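PDB 6CNZ: chorismate mutase from Burkholderia thailandensis, which probably catalyses the Claisen rearrangement of chorismate to prephenate, the branch-point step toward phenylalanine and tyrosine. Local coordinates for residues L30-P33 with V34-K38; P105-A108 with T109-P113; N88-F91 with A92-A96; T153-D156 with S157-D161. One frame throughout, in Å; residues are numbered along the deposited sequence.

All four contacts are local, at or near the ends of helices in an all-helical chain. Contact 1 lies between contacts 2 and 3, their centres about 10 and 12 Å from its own. Toward contact 2 Val34 CG2 packs on Thr111 CG2 (3.6 Å); toward contact 3 His36 N lies 3.7 Å from Trp94 CH2. Contacts 3 and 4 meet through Ala89 CB and Ala158 CB, 3.8 Å apart, whereas contacts 2 and 4, centres about 23 Å apart, do not touch, although both reach the second subunit. One nitrate binds at Arg112 of contact 2, another at Gln159 of contact 4. Both probably come from the crystallisation liquor, but may mark anion-binding pockets.

Contact 1 of 4, residues L30-P33 with V34-K38; sequences LAEP and VAHWK
Glu32 and His36 stand side by side on one flank of the helix, pointing the same way, with carboxylate and imidazole planes turned 68° apart. The two groups are not in direct contact, since Glu32 OE2 stays 4.1 Å from His36 ND1. A water in the plane of the ring joins them instead, 2.8 Å from His36 ND1 and also bound to Glu32 OE1, although that second link is modelled so short that its length is doubtful. Glu32 reaches this place by a bend at chi2 (-74°), which turns the carboxylate along the helix toward the histidine. On another flank Val34 sends CG2 back to within 3.1 Å of Leu30 O, while its other methyl, CG1, lies opposite the backbone N. This small branched residue fits against Thr111 and Gln87 of two neighbouring helices. Pro33 suits the first turn, where no earlier carbonyl is waiting for its missing N-H; its own carbonyl still accepts Trp37 N at 2.9 Å, and Trp37 CB packs over the same oxygen. From Val34 to Trp37 each N-H returns to the carbonyl four residues earlier. This is the opening of an alpha helix, here helix 31-41, packed between helices 69-96 and 107-129 in the all-helical fold of type II chorismate mutases.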
loop_
_atom_site.group_PDB
_atom_site.type_symbol
_atom_site.label_atom_id
_atom_site.label_comp_id
_atom_site.label_asym_id
_atom_site.label_seq_id
_atom_site.Cartn_x
_atom_site.Cartn_y
_atom_site.Cartn_z
ATOM N N LEU A 30 -7.339 0.397 -3.649
ATOM C CA LEU A 30 -7.752 -0.433 -4.771
ATOM C C LEU A 30 -9.226 -0.234 -5.125
ATOM O O LEU A 30 -9.691 -0.807 -6.113
ATOM C CB LEU A 30 -7.455 -1.902 -4.460
ATOM C CG LEU A 30 -5.980 -2.301 -4.337
ATOM C CD1 LEU A 30 -5.832 -3.641 -3.620
ATOM C CD2 LEU A 30 -5.340 -2.384 -5.716
ATOM N N ALA A 31 -9.964 0.577 -4.357
ATOM C CA ALA A 31 -11.349 0.868 -4.722
ATOM C C ALA A 31 -11.433 1.745 -5.966
ATOM O O ALA A 31 -12.417 1.665 -6.712
ATOM C CB ALA A 31 -12.093 1.518 -3.541
ATOM N N GLU A 32 -10.419 2.574 -6.219
ATOM C CA GLU A 32 -10.423 3.366 -7.445
ATOM C C GLU A 32 -10.402 2.473 -8.681
ATOM O O GLU A 32 -11.278 2.637 -9.546
ATOM C CB GLU A 32 -9.251 4.373 -7.426
ATOM C CG GLU A 32 -9.313 5.478 -8.516
ATOM C CD GLU A 32 -8.978 5.001 -9.936
ATOM O OE1 GLU A 32 -8.267 3.984 -10.109
ATOM O OE2 GLU A 32 -9.422 5.661 -10.898
ATOM N N PRO A 33 -9.464 1.525 -8.843
ATOM C CA PRO A 33 -9.541 0.661 -10.032
ATOM C C PRO A 33 -10.759 -0.258 -10.047
ATOM O O PRO A 33 -11.239 -0.602 -11.134
ATOM C CB PRO A 33 -8.223 -0.132 -9.997
ATOM C CG PRO A 33 -7.705 -0.024 -8.617
ATOM C CD PRO A 33 -8.171 1.351 -8.143
ATOM N N VAL A 34 -11.285 -0.669 -8.895
ATOM C CA VAL A 34 -12.572 -1.365 -8.892
ATOM C C VAL A 34 -13.646 -0.458 -9.481
ATOM O O VAL A 34 -14.381 -0.844 -10.396
ATOM C CB VAL A 34 -12.954 -1.818 -7.464
ATOM C CG1 VAL A 34 -14.347 -2.435 -7.471
ATOM C CG2 VAL A 34 -11.945 -2.811 -6.893
ATOM N N ALA A 35 -13.746 0.770 -8.957
ATOM C CA ALA A 35 -14.745 1.711 -9.445
ATOM C C ALA A 35 -14.572 1.956 -10.933
ATOM O O ALA A 35 -15.547 1.937 -11.695
ATOM C CB ALA A 35 -14.648 3.033 -8.677
ATOM N N HIS A 36 -13.331 2.209 -11.355
ATOM C CA HIS A 36 -13.028 2.456 -12.763
ATOM C C HIS A 36 -13.493 1.287 -13.644
ATOM O O HIS A 36 -14.165 1.484 -14.664
ATOM C CB HIS A 36 -11.518 2.715 -12.888
ATOM C CG HIS A 36 -11.066 3.225 -14.225
ATOM N ND1 HIS A 36 -9.753 3.586 -14.468
ATOM C CD2 HIS A 36 -11.732 3.432 -15.387
ATOM C CE1 HIS A 36 -9.629 3.977 -15.726
ATOM N NE2 HIS A 36 -10.813 3.893 -16.304
ATOM N N TRP A 37 -13.177 0.057 -13.247
ATOM C CA TRP A 37 -13.653 -1.100 -14.009
ATOM C C TRP A 37 -15.183 -1.166 -14.049
ATOM O O TRP A 37 -15.777 -1.414 -15.109
ATOM C CB TRP A 37 -13.075 -2.381 -13.412
ATOM C CG TRP A 37 -13.362 -3.581 -14.229
ATOM C CD1 TRP A 37 -12.596 -4.082 -15.256
ATOM C CD2 TRP A 37 -14.502 -4.448 -14.117
ATOM N NE1 TRP A 37 -13.185 -5.211 -15.768
ATOM C CE2 TRP A 37 -14.355 -5.457 -15.095
ATOM C CE3 TRP A 37 -15.628 -4.470 -13.289
ATOM C CZ2 TRP A 37 -15.300 -6.477 -15.269
ATOM C CZ3 TRP A 37 -16.571 -5.497 -13.460
ATOM C CH2 TRP A 37 -16.397 -6.481 -14.441
ATOM N N LYS A 38 -15.839 -0.930 -12.908
ATOM C CA LYS A 38 -17.309 -0.976 -12.861
ATOM C C LYS A 38 -17.949 0.158 -13.656
ATOM O O LYS A 38 -19.023 -0.027 -14.240
ATOM C CB LYS A 38 -17.776 -0.944 -11.406
ATOM C CG LYS A 38 -17.440 -2.237 -10.645
ATOM C CD LYS A 38 -17.953 -2.189 -9.209
ATOM C CE LYS A 38 -18.004 -3.582 -8.563
ATOM N NZ LYS A 38 -17.910 -3.483 -7.066
HETATM O O HOH W 1 -8.068 3.055 -12.337
#

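Contact 2 of 4, residues P105-A108 with T109-P113; sequences PDLA and TSTRP. With NO3 (nitrate ion), chain H.
Arg112 rises from the helix against Leu107 and ends at a nitrate ion. Its CB rests 3.2 Å from Leu107 O, the same oxygen that accepts Arg112 N at 2.7 Å. The chain leaves with CG trans to the backbone N and then folds at chi3 (-67°), which brings the guanidinium back over leucine. Leu107 CG lies 3.7 Å above the guanidinium plane, toward its rim, and Leu107 CD2 comes close to NH2, so aliphatic carbon covers one face while the polar edge remains for the anion. There NE and NH2 both donate to nitrate O3, NH2 at 2.9 Å, and NH2 adds a weak bond to O1. Arg50 lies beside NH2, consistent with a pocket suited to anions.

The turn beneath is the N-terminus of helix 107-129, with Asp106 as N-cap. Asp106 OD2 is gripped twice on its anti side, from opposite faces of the carboxylate plane, by Thr109 N at 2.6 Å and by Thr109 OG1 at 2.7 Å. Threonine suits this place because one residue supplies both donors. Asp106 O is shared as well, between Ser110 N and Thr111 N. The bonds Asp106 to Thr111 and Leu107 to Arg112 span five residues, a wider pi-type turn. Pro113, lacking an N-H, leaves Ala108 O facing its CD at 3.3 Å, where the helix kinks. A water joins Pro105 O to Thr111 OG1, and across the dimer interface Ser110 packs on Pro105 of the second subunit.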
loop_
_atom_site.group_PDB
_atom_site.type_symbol
_atom_site.label_atom_id
_atom_site.label_comp_id
_atom_site.label_asym_id
_atom_site.label_seq_id
_atom_site.Cartn_x
_atom_site.Cartn_y
_atom_site.Cartn_z
ATOM N N PRO A 105 -7.811 -1.105 -15.197
ATOM C CA PRO A 105 -7.126 -2.374 -14.910
ATOM C C PRO A 105 -8.132 -3.513 -14.801
ATOM O O PRO A 105 -9.229 -3.353 -14.257
ATOM C CB PRO A 105 -6.427 -2.116 -13.568
ATOM C CG PRO A 105 -6.436 -0.614 -13.377
ATOM C CD PRO A 105 -7.589 -0.077 -14.160
ATOM N N ASP A 106 -7.762 -4.665 -15.336
ATOM C CA ASP A 106 -8.658 -5.814 -15.308
ATOM C C ASP A 106 -8.997 -6.217 -13.874
ATOM O O ASP A 106 -8.106 -6.502 -13.067
ATOM C CB ASP A 106 -8.027 -6.987 -16.044
ATOM C CG ASP A 106 -8.942 -8.201 -16.077
ATOM O OD1 ASP A 106 -10.006 -8.117 -16.720
ATOM O OD2 ASP A 106 -8.605 -9.228 -15.451
ATOM N N LEU A 107 -10.295 -6.271 -13.565
ATOM C CA LEU A 107 -10.703 -6.588 -12.205
ATOM C C LEU A 107 -10.255 -7.995 -11.805
ATOM O O LEU A 107 -9.746 -8.200 -10.698
ATOM C CB LEU A 107 -12.215 -6.436 -12.071
ATOM C CG LEU A 107 -12.779 -6.673 -10.675
ATOM C CD1 LEU A 107 -12.196 -5.639 -9.711
ATOM C CD2 LEU A 107 -14.297 -6.607 -10.689
ATOM N N ALA A 108 -10.392 -8.968 -12.711
ATOM C CA ALA A 108 -10.173 -10.367 -12.343
ATOM C C ALA A 108 -8.690 -10.695 -12.199
ATOM O O ALA A 108 -8.298 -11.425 -11.283
ATOM C CB ALA A 108 -10.820 -11.296 -13.382
ATOM N N THR A 109 -7.852 -10.216 -13.115
ATOM C CA THR A 109 -6.457 -10.639 -13.114
ATOM C C THR A 109 -5.519 -9.599 -12.524
ATOM O O THR A 109 -4.378 -9.936 -12.186
ATOM C CB THR A 109 -5.982 -11.000 -14.538
ATOM O OG1 THR A 109 -5.992 -9.836 -15.377
ATOM C CG2 THR A 109 -6.874 -12.080 -15.160
ATOM N N SER A 110 -5.958 -8.353 -12.382
ATOM C CA SER A 110 -5.099 -7.334 -11.799
ATOM C C SER A 110 -5.594 -6.880 -10.430
ATOM O O SER A 110 -4.863 -6.981 -9.435
ATOM C CB SER A 110 -4.968 -6.143 -12.764
ATOM O OG SER A 110 -4.127 -5.127 -12.233
ATOM N N THR A 111 -6.827 -6.386 -10.329
ATOM C CA THR A 111 -7.220 -5.756 -9.073
ATOM C C THR A 111 -7.585 -6.788 -7.998
ATOM O O THR A 111 -7.093 -6.723 -6.863
ATOM C CB THR A 111 -8.367 -4.777 -9.323
ATOM O OG1 THR A 111 -7.968 -3.809 -10.311
ATOM C CG2 THR A 111 -8.723 -4.054 -8.039
ATOM N N ARG A 112 -8.431 -7.757 -8.330
ATOM C CA ARG A 112 -8.889 -8.693 -7.303
ATOM C C ARG A 112 -7.784 -9.544 -6.668
ATOM O O ARG A 112 -7.899 -9.837 -5.465
ATOM C CB ARG A 112 -9.987 -9.593 -7.880
ATOM C CG ARG A 112 -10.610 -10.513 -6.851
ATOM C CD ARG A 112 -11.908 -11.090 -7.372
ATOM N NE ARG A 112 -12.945 -10.070 -7.527
ATOM C CZ ARG A 112 -13.822 -10.046 -8.529
ATOM N NH1 ARG A 112 -13.783 -10.977 -9.488
ATOM N NH2 ARG A 112 -14.737 -9.085 -8.579
ATOM N N PRO A 113 -6.732 -9.979 -7.371
ATOM C CA PRO A 113 -5.643 -10.667 -6.653
ATOM C C PRO A 113 -4.989 -9.801 -5.589
ATOM O O PRO A 113 -4.581 -10.319 -4.544
ATOM C CB PRO A 113 -4.661 -11.029 -7.772
ATOM C CG PRO A 113 -5.496 -11.112 -8.991
ATOM C CD PRO A 113 -6.525 -10.026 -8.829
HETATM N N NO3 H . -14.729 -6.620 -6.005
HETATM O O1 NO3 H . -15.710 -6.451 -6.790
HETATM O O2 NO3 H . -14.509 -5.764 -5.089
HETATM O O3 NO3 H . -13.986 -7.642 -6.125
HETATM O O HOH W 2 -10.087 -3.205 -11.863
#

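Contact 3 of 4, residues N88-F91 with A92-A96; sequences NALF and ATWRA
Along these turns the N-H groups of Ala92, Thr93, Trp94 and Arg95 each bond to the carbonyl four residues earlier, from Asn88 through Phe91, with Trp94 N lying 2.8 Å from Leu90 O. These are regular alpha-helical turns close to the C-terminal end of helix 69-96. Trp94, with CG trans to its own carbonyl carbon (chi1 -64°), lays its indole back along the preceding turn. Leu90 O lies 3.2 Å above the indole plane near Trp94 CG, and Leu90 CB sits over the six-membered ring, 3.9 Å from its centroid and 12° off the normal, a CH-pi contact. A broad flat side chain suits this place, since it covers both the carbonyl and the leucine stem. Phe91 meets the benzo part of the indole obliquely, at CE3 and CZ3, Phe91 CD1 lying 4.0 Å from Trp94 CE3. Both aromatic rings also make edge-to-face contacts with Trp39 of helix 31-41, so the three rings join the two helices.

On the outer flank Arg95 returns toward Phe91 with its guanidinium plane at 84° to the phenyl ring. NH2 meets the ring edge in plane, 3.7 Å from Phe91 CD2, whereas one guanidinium face covers Phe91 CB. This is therefore no cation-pi stack over the phenyl face. The other terminal nitrogen, Arg95 NH1, donates to a water at 3.0 Å, and that water in turn donates to both Asn88 O and Asn88 OD1.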
loop_
_atom_site.group_PDB
_atom_site.type_symbol
_atom_site.label_atom_id
_atom_site.label_comp_id
_atom_site.label_asym_id
_atom_site.label_seq_id
_atom_site.Cartn_x
_atom_site.Cartn_y
_atom_site.Cartn_z
ATOM N N ASN A 88 -18.749 4.956 -4.683
ATOM C CA ASN A 88 -19.875 5.832 -4.972
ATOM C C ASN A 88 -19.434 7.282 -5.120
ATOM O O ASN A 88 -19.933 7.999 -5.999
ATOM C CB ASN A 88 -20.944 5.690 -3.897
ATOM C CG ASN A 88 -21.911 4.577 -4.222
ATOM O OD1 ASN A 88 -22.608 4.648 -5.230
ATOM N ND2 ASN A 88 -21.920 3.516 -3.407
ATOM N N ALA A 89 -18.494 7.727 -4.280
ATOM C CA ALA A 89 -17.966 9.082 -4.421
ATOM C C ALA A 89 -17.276 9.275 -5.775
ATOM O O ALA A 89 -17.435 10.322 -6.417
ATOM C CB ALA A 89 -17.002 9.384 -3.261
ATOM N N LEU A 90 -16.523 8.264 -6.241
ATOM C CA LEU A 90 -15.891 8.355 -7.557
ATOM C C LEU A 90 -16.941 8.401 -8.670
ATOM O O LEU A 90 -16.848 9.229 -9.582
ATOM C CB LEU A 90 -14.919 7.181 -7.766
ATOM C CG LEU A 90 -13.679 7.171 -6.857
ATOM C CD1 LEU A 90 -12.972 5.792 -6.818
ATOM C CD2 LEU A 90 -12.703 8.245 -7.272
ATOM N N PHE A 91 -17.965 7.534 -8.598
ATOM C CA PHE A 91 -19.067 7.590 -9.558
ATOM C C PHE A 91 -19.697 8.975 -9.599
ATOM O O PHE A 91 -19.971 9.509 -10.681
ATOM C CB PHE A 91 -20.142 6.548 -9.226
ATOM C CG PHE A 91 -19.890 5.170 -9.831
ATOM C CD1 PHE A 91 -18.596 4.694 -10.033
ATOM C CD2 PHE A 91 -20.961 4.358 -10.199
ATOM C CE1 PHE A 91 -18.380 3.427 -10.576
ATOM C CE2 PHE A 91 -20.755 3.090 -10.737
ATOM C CZ PHE A 91 -19.464 2.627 -10.934
ATOM N N ALA A 92 -19.972 9.557 -8.421
ATOM C CA ALA A 92 -20.564 10.896 -8.376
ATOM C C ALA A 92 -19.659 11.917 -9.073
ATOM O O ALA A 92 -20.136 12.779 -9.817
ATOM C CB ALA A 92 -20.834 11.303 -6.913
ATOM N N THR A 93 -18.346 11.803 -8.871
ATOM C CA THR A 93 -17.389 12.692 -9.529
ATOM C C THR A 93 -17.381 12.474 -11.036
ATOM O O THR A 93 -17.409 13.433 -11.816
ATOM C CB THR A 93 -15.991 12.446 -8.950
ATOM O OG1 THR A 93 -16.004 12.723 -7.549
ATOM C CG2 THR A 93 -14.926 13.314 -9.636
ATOM N N TRP A 94 -17.338 11.214 -11.464
ATOM C CA TRP A 94 -17.299 10.916 -12.891
ATOM C C TRP A 94 -18.596 11.308 -13.597
ATOM O O TRP A 94 -18.551 11.753 -14.748
ATOM C CB TRP A 94 -16.959 9.434 -13.083
ATOM C CG TRP A 94 -15.575 9.143 -12.568
ATOM C CD1 TRP A 94 -14.551 10.056 -12.424
ATOM C CD2 TRP A 94 -15.068 7.894 -12.080
ATOM N NE1 TRP A 94 -13.446 9.449 -11.883
ATOM C CE2 TRP A 94 -13.722 8.121 -11.673
ATOM C CE3 TRP A 94 -15.613 6.600 -11.954
ATOM C CZ2 TRP A 94 -12.906 7.103 -11.154
ATOM C CZ3 TRP A 94 -14.799 5.583 -11.434
ATOM C CH2 TRP A 94 -13.456 5.846 -11.041
ATOM N N ARG A 95 -19.752 11.195 -12.925
ATOM C CA ARG A 95 -21.005 11.662 -13.530
ATOM C C ARG A 95 -20.973 13.157 -13.784
ATOM O O ARG A 95 -21.521 13.629 -14.779
ATOM C CB ARG A 95 -22.210 11.348 -12.643
ATOM C CG ARG A 95 -22.659 9.914 -12.648
ATOM C CD ARG A 95 -23.920 9.710 -11.795
ATOM N NE ARG A 95 -24.020 8.301 -11.435
ATOM C CZ ARG A 95 -23.875 7.812 -10.210
ATOM N NH1 ARG A 95 -23.671 8.623 -9.176
ATOM N NH2 ARG A 95 -23.963 6.501 -10.018
ATOM N N ALA A 96 -20.336 13.921 -12.884
ATOM C CA ALA A 96 -20.338 15.380 -12.997
ATOM C C ALA A 96 -19.514 15.862 -14.180
ATOM O O ALA A 96 -19.828 16.895 -14.773
ATOM C CB ALA A 96 -19.813 16.014 -11.709
HETATM O O HOH W 3 -22.496 7.512 -6.670
#

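Contact 4 of 4, residues T153-D156 with S157-D161; sequences TRYD and SAQKD. With NO3 (nitrate ion), chain G.
Asp156 OD1 accepts Gln159 N at 2.9 Å, the capping bond that starts the helix. The donor approaches from above the carboxylate plane, 39° out of it. A chi1 of 61° sets the carboxylate between the backbone N and the carbonyl carbon, folded back over the first turn; a short acid suits this job because OD1 can stand in for the missing carbonyl of a previous turn. Asp156 O continues the pattern by taking Lys160 N almost straight on.

Gln159 runs out extended to Tyr155, where its amide stacks on the phenol ring with the planes 18° apart. NE2 lies 3.2 Å above the ring, over its centre. Lying so flat, the amide directs its hydrogens along the ring rather than into it, and NE2 donates to nitrate O1 at 3.0 Å. At the amide's other end a water donates to both Gln159 OE1 and Asp156 OD2. The amide is thus held flat by the ring and fixed in rotation by partners at both ends. Ser25 also binds the nitrate. Lys160 lies alongside Tyr155 O with CD 3.4 Å away, and a second water bridges that oxygen to Lys160 NZ. Arg117 of the second subunit makes a cation-pi contact with Tyr155 and a hydrogen bond to Thr153 O, which ties the turn to the dimer partner. Arg154, with positive phi, ends the preceding helical run, so the whole forms a short loop linking helices 138-153 and 157-166, with aspartate as the N-cap of the second.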
loop_
_atom_site.group_PDB
_atom_site.type_symbol
_atom_site.label_atom_id
_atom_site.label_comp_id
_atom_site.label_asym_id
_atom_site.label_seq_id
_atom_site.Cartn_x
_atom_site.Cartn_y
_atom_site.Cartn_z
ATOM N N THR A 153 0.265 10.436 3.265
ATOM C CA THR A 153 -0.231 9.982 1.977
ATOM C C THR A 153 -1.075 11.035 1.255
ATOM O O THR A 153 -0.991 11.139 0.031
ATOM C CB THR A 153 -1.020 8.685 2.178
ATOM O OG1 THR A 153 -1.978 8.863 3.226
ATOM C CG2 THR A 153 -0.071 7.565 2.567
ATOM N N ARG A 154 -1.883 11.824 1.973
ATOM C CA ARG A 154 -2.600 12.965 1.377
ATOM C C ARG A 154 -3.549 12.545 0.237
ATOM O O ARG A 154 -3.560 13.134 -0.853
ATOM C CB ARG A 154 -1.604 14.032 0.897
ATOM C CG ARG A 154 -0.588 14.397 1.954
ATOM C CD ARG A 154 0.248 15.599 1.547
ATOM N NE ARG A 154 -0.455 16.859 1.770
ATOM C CZ ARG A 154 -0.399 17.570 2.897
ATOM N NH1 ARG A 154 -1.082 18.701 2.984
ATOM N NH2 ARG A 154 0.333 17.157 3.936
ATOM N N TYR A 155 -4.365 11.523 0.492
ATOM C CA TYR A 155 -5.433 11.197 -0.434
ATOM C C TYR A 155 -6.541 12.257 -0.374
ATOM O O TYR A 155 -6.623 13.071 0.559
ATOM C CB TYR A 155 -6.016 9.821 -0.120
ATOM C CG TYR A 155 -5.135 8.651 -0.505
ATOM C CD1 TYR A 155 -5.058 8.224 -1.826
ATOM C CD2 TYR A 155 -4.395 7.960 0.457
ATOM C CE1 TYR A 155 -4.276 7.137 -2.181
ATOM C CE2 TYR A 155 -3.607 6.879 0.114
ATOM C CZ TYR A 155 -3.550 6.470 -1.210
ATOM O OH TYR A 155 -2.776 5.391 -1.566
ATOM N N ASP A 156 -7.422 12.212 -1.379
ATOM C CA ASP A 156 -8.568 13.117 -1.439
ATOM C C ASP A 156 -9.517 12.872 -0.257
ATOM O O ASP A 156 -9.485 11.822 0.393
ATOM C CB ASP A 156 -9.303 12.945 -2.767
ATOM C CG ASP A 156 -9.841 11.548 -2.953
ATOM O OD1 ASP A 156 -10.852 11.235 -2.298
ATOM O OD2 ASP A 156 -9.257 10.763 -3.740
ATOM N N SER A 157 -10.376 13.859 0.017
ATOM C CA SER A 157 -11.190 13.796 1.232
ATOM C C SER A 157 -12.155 12.612 1.213
ATOM O O SER A 157 -12.432 12.018 2.257
ATOM C CB SER A 157 -11.952 15.103 1.428
ATOM O OG SER A 157 -12.358 15.623 0.183
ATOM N N ALA A 158 -12.682 12.257 0.044
ATOM C CA ALA A 158 -13.534 11.074 -0.040
ATOM C C ALA A 158 -12.802 9.832 0.469
ATOM O O ALA A 158 -13.343 9.058 1.271
ATOM C CB ALA A 158 -14.004 10.871 -1.484
ATOM N N GLN A 159 -11.557 9.636 0.028
ATOM C CA GLN A 159 -10.820 8.449 0.455
ATOM C C GLN A 159 -10.456 8.542 1.923
ATOM O O GLN A 159 -10.580 7.557 2.661
ATOM C CB GLN A 159 -9.559 8.239 -0.390
ATOM C CG GLN A 159 -8.714 7.071 0.156
ATOM C CD GLN A 159 -7.815 6.432 -0.863
ATOM O OE1 GLN A 159 -7.991 6.625 -2.063
ATOM N NE2 GLN A 159 -6.821 5.669 -0.388
ATOM N N LYS A 160 -10.025 9.727 2.365
ATOM C CA LYS A 160 -9.705 9.934 3.770
ATOM C C LYS A 160 -10.927 9.723 4.659
ATOM O O LYS A 160 -10.811 9.144 5.744
ATOM C CB LYS A 160 -9.123 11.332 3.963
ATOM C CG LYS A 160 -7.716 11.477 3.397
ATOM C CD LYS A 160 -7.091 12.779 3.890
ATOM C CE LYS A 160 -7.975 13.950 3.539
ATOM N NZ LYS A 160 -7.275 15.231 3.755
ATOM N N ASP A 161 -12.105 10.191 4.224
ATOM C CA ASP A 161 -13.330 9.913 4.978
ATOM C C ASP A 161 -13.610 8.414 5.040
ATOM O O ASP A 161 -13.939 7.869 6.106
ATOM C CB ASP A 161 -14.517 10.645 4.353
ATOM C CG ASP A 161 -14.526 12.136 4.680
ATOM O OD1 ASP A 161 -13.653 12.586 5.457
ATOM O OD2 ASP A 161 -15.408 12.857 4.162
HETATM N N NO3 G . -6.081 6.931 3.004
HETATM O O1 NO3 G . -6.377 5.770 2.583
HETATM O O2 NO3 G . -6.850 7.914 2.767
HETATM O O3 NO3 G . -5.008 7.110 3.655
HETATM O O HOH W 4 -5.250 15.375 1.435
HETATM O O HOH W 5 -9.780 8.177 -4.266
#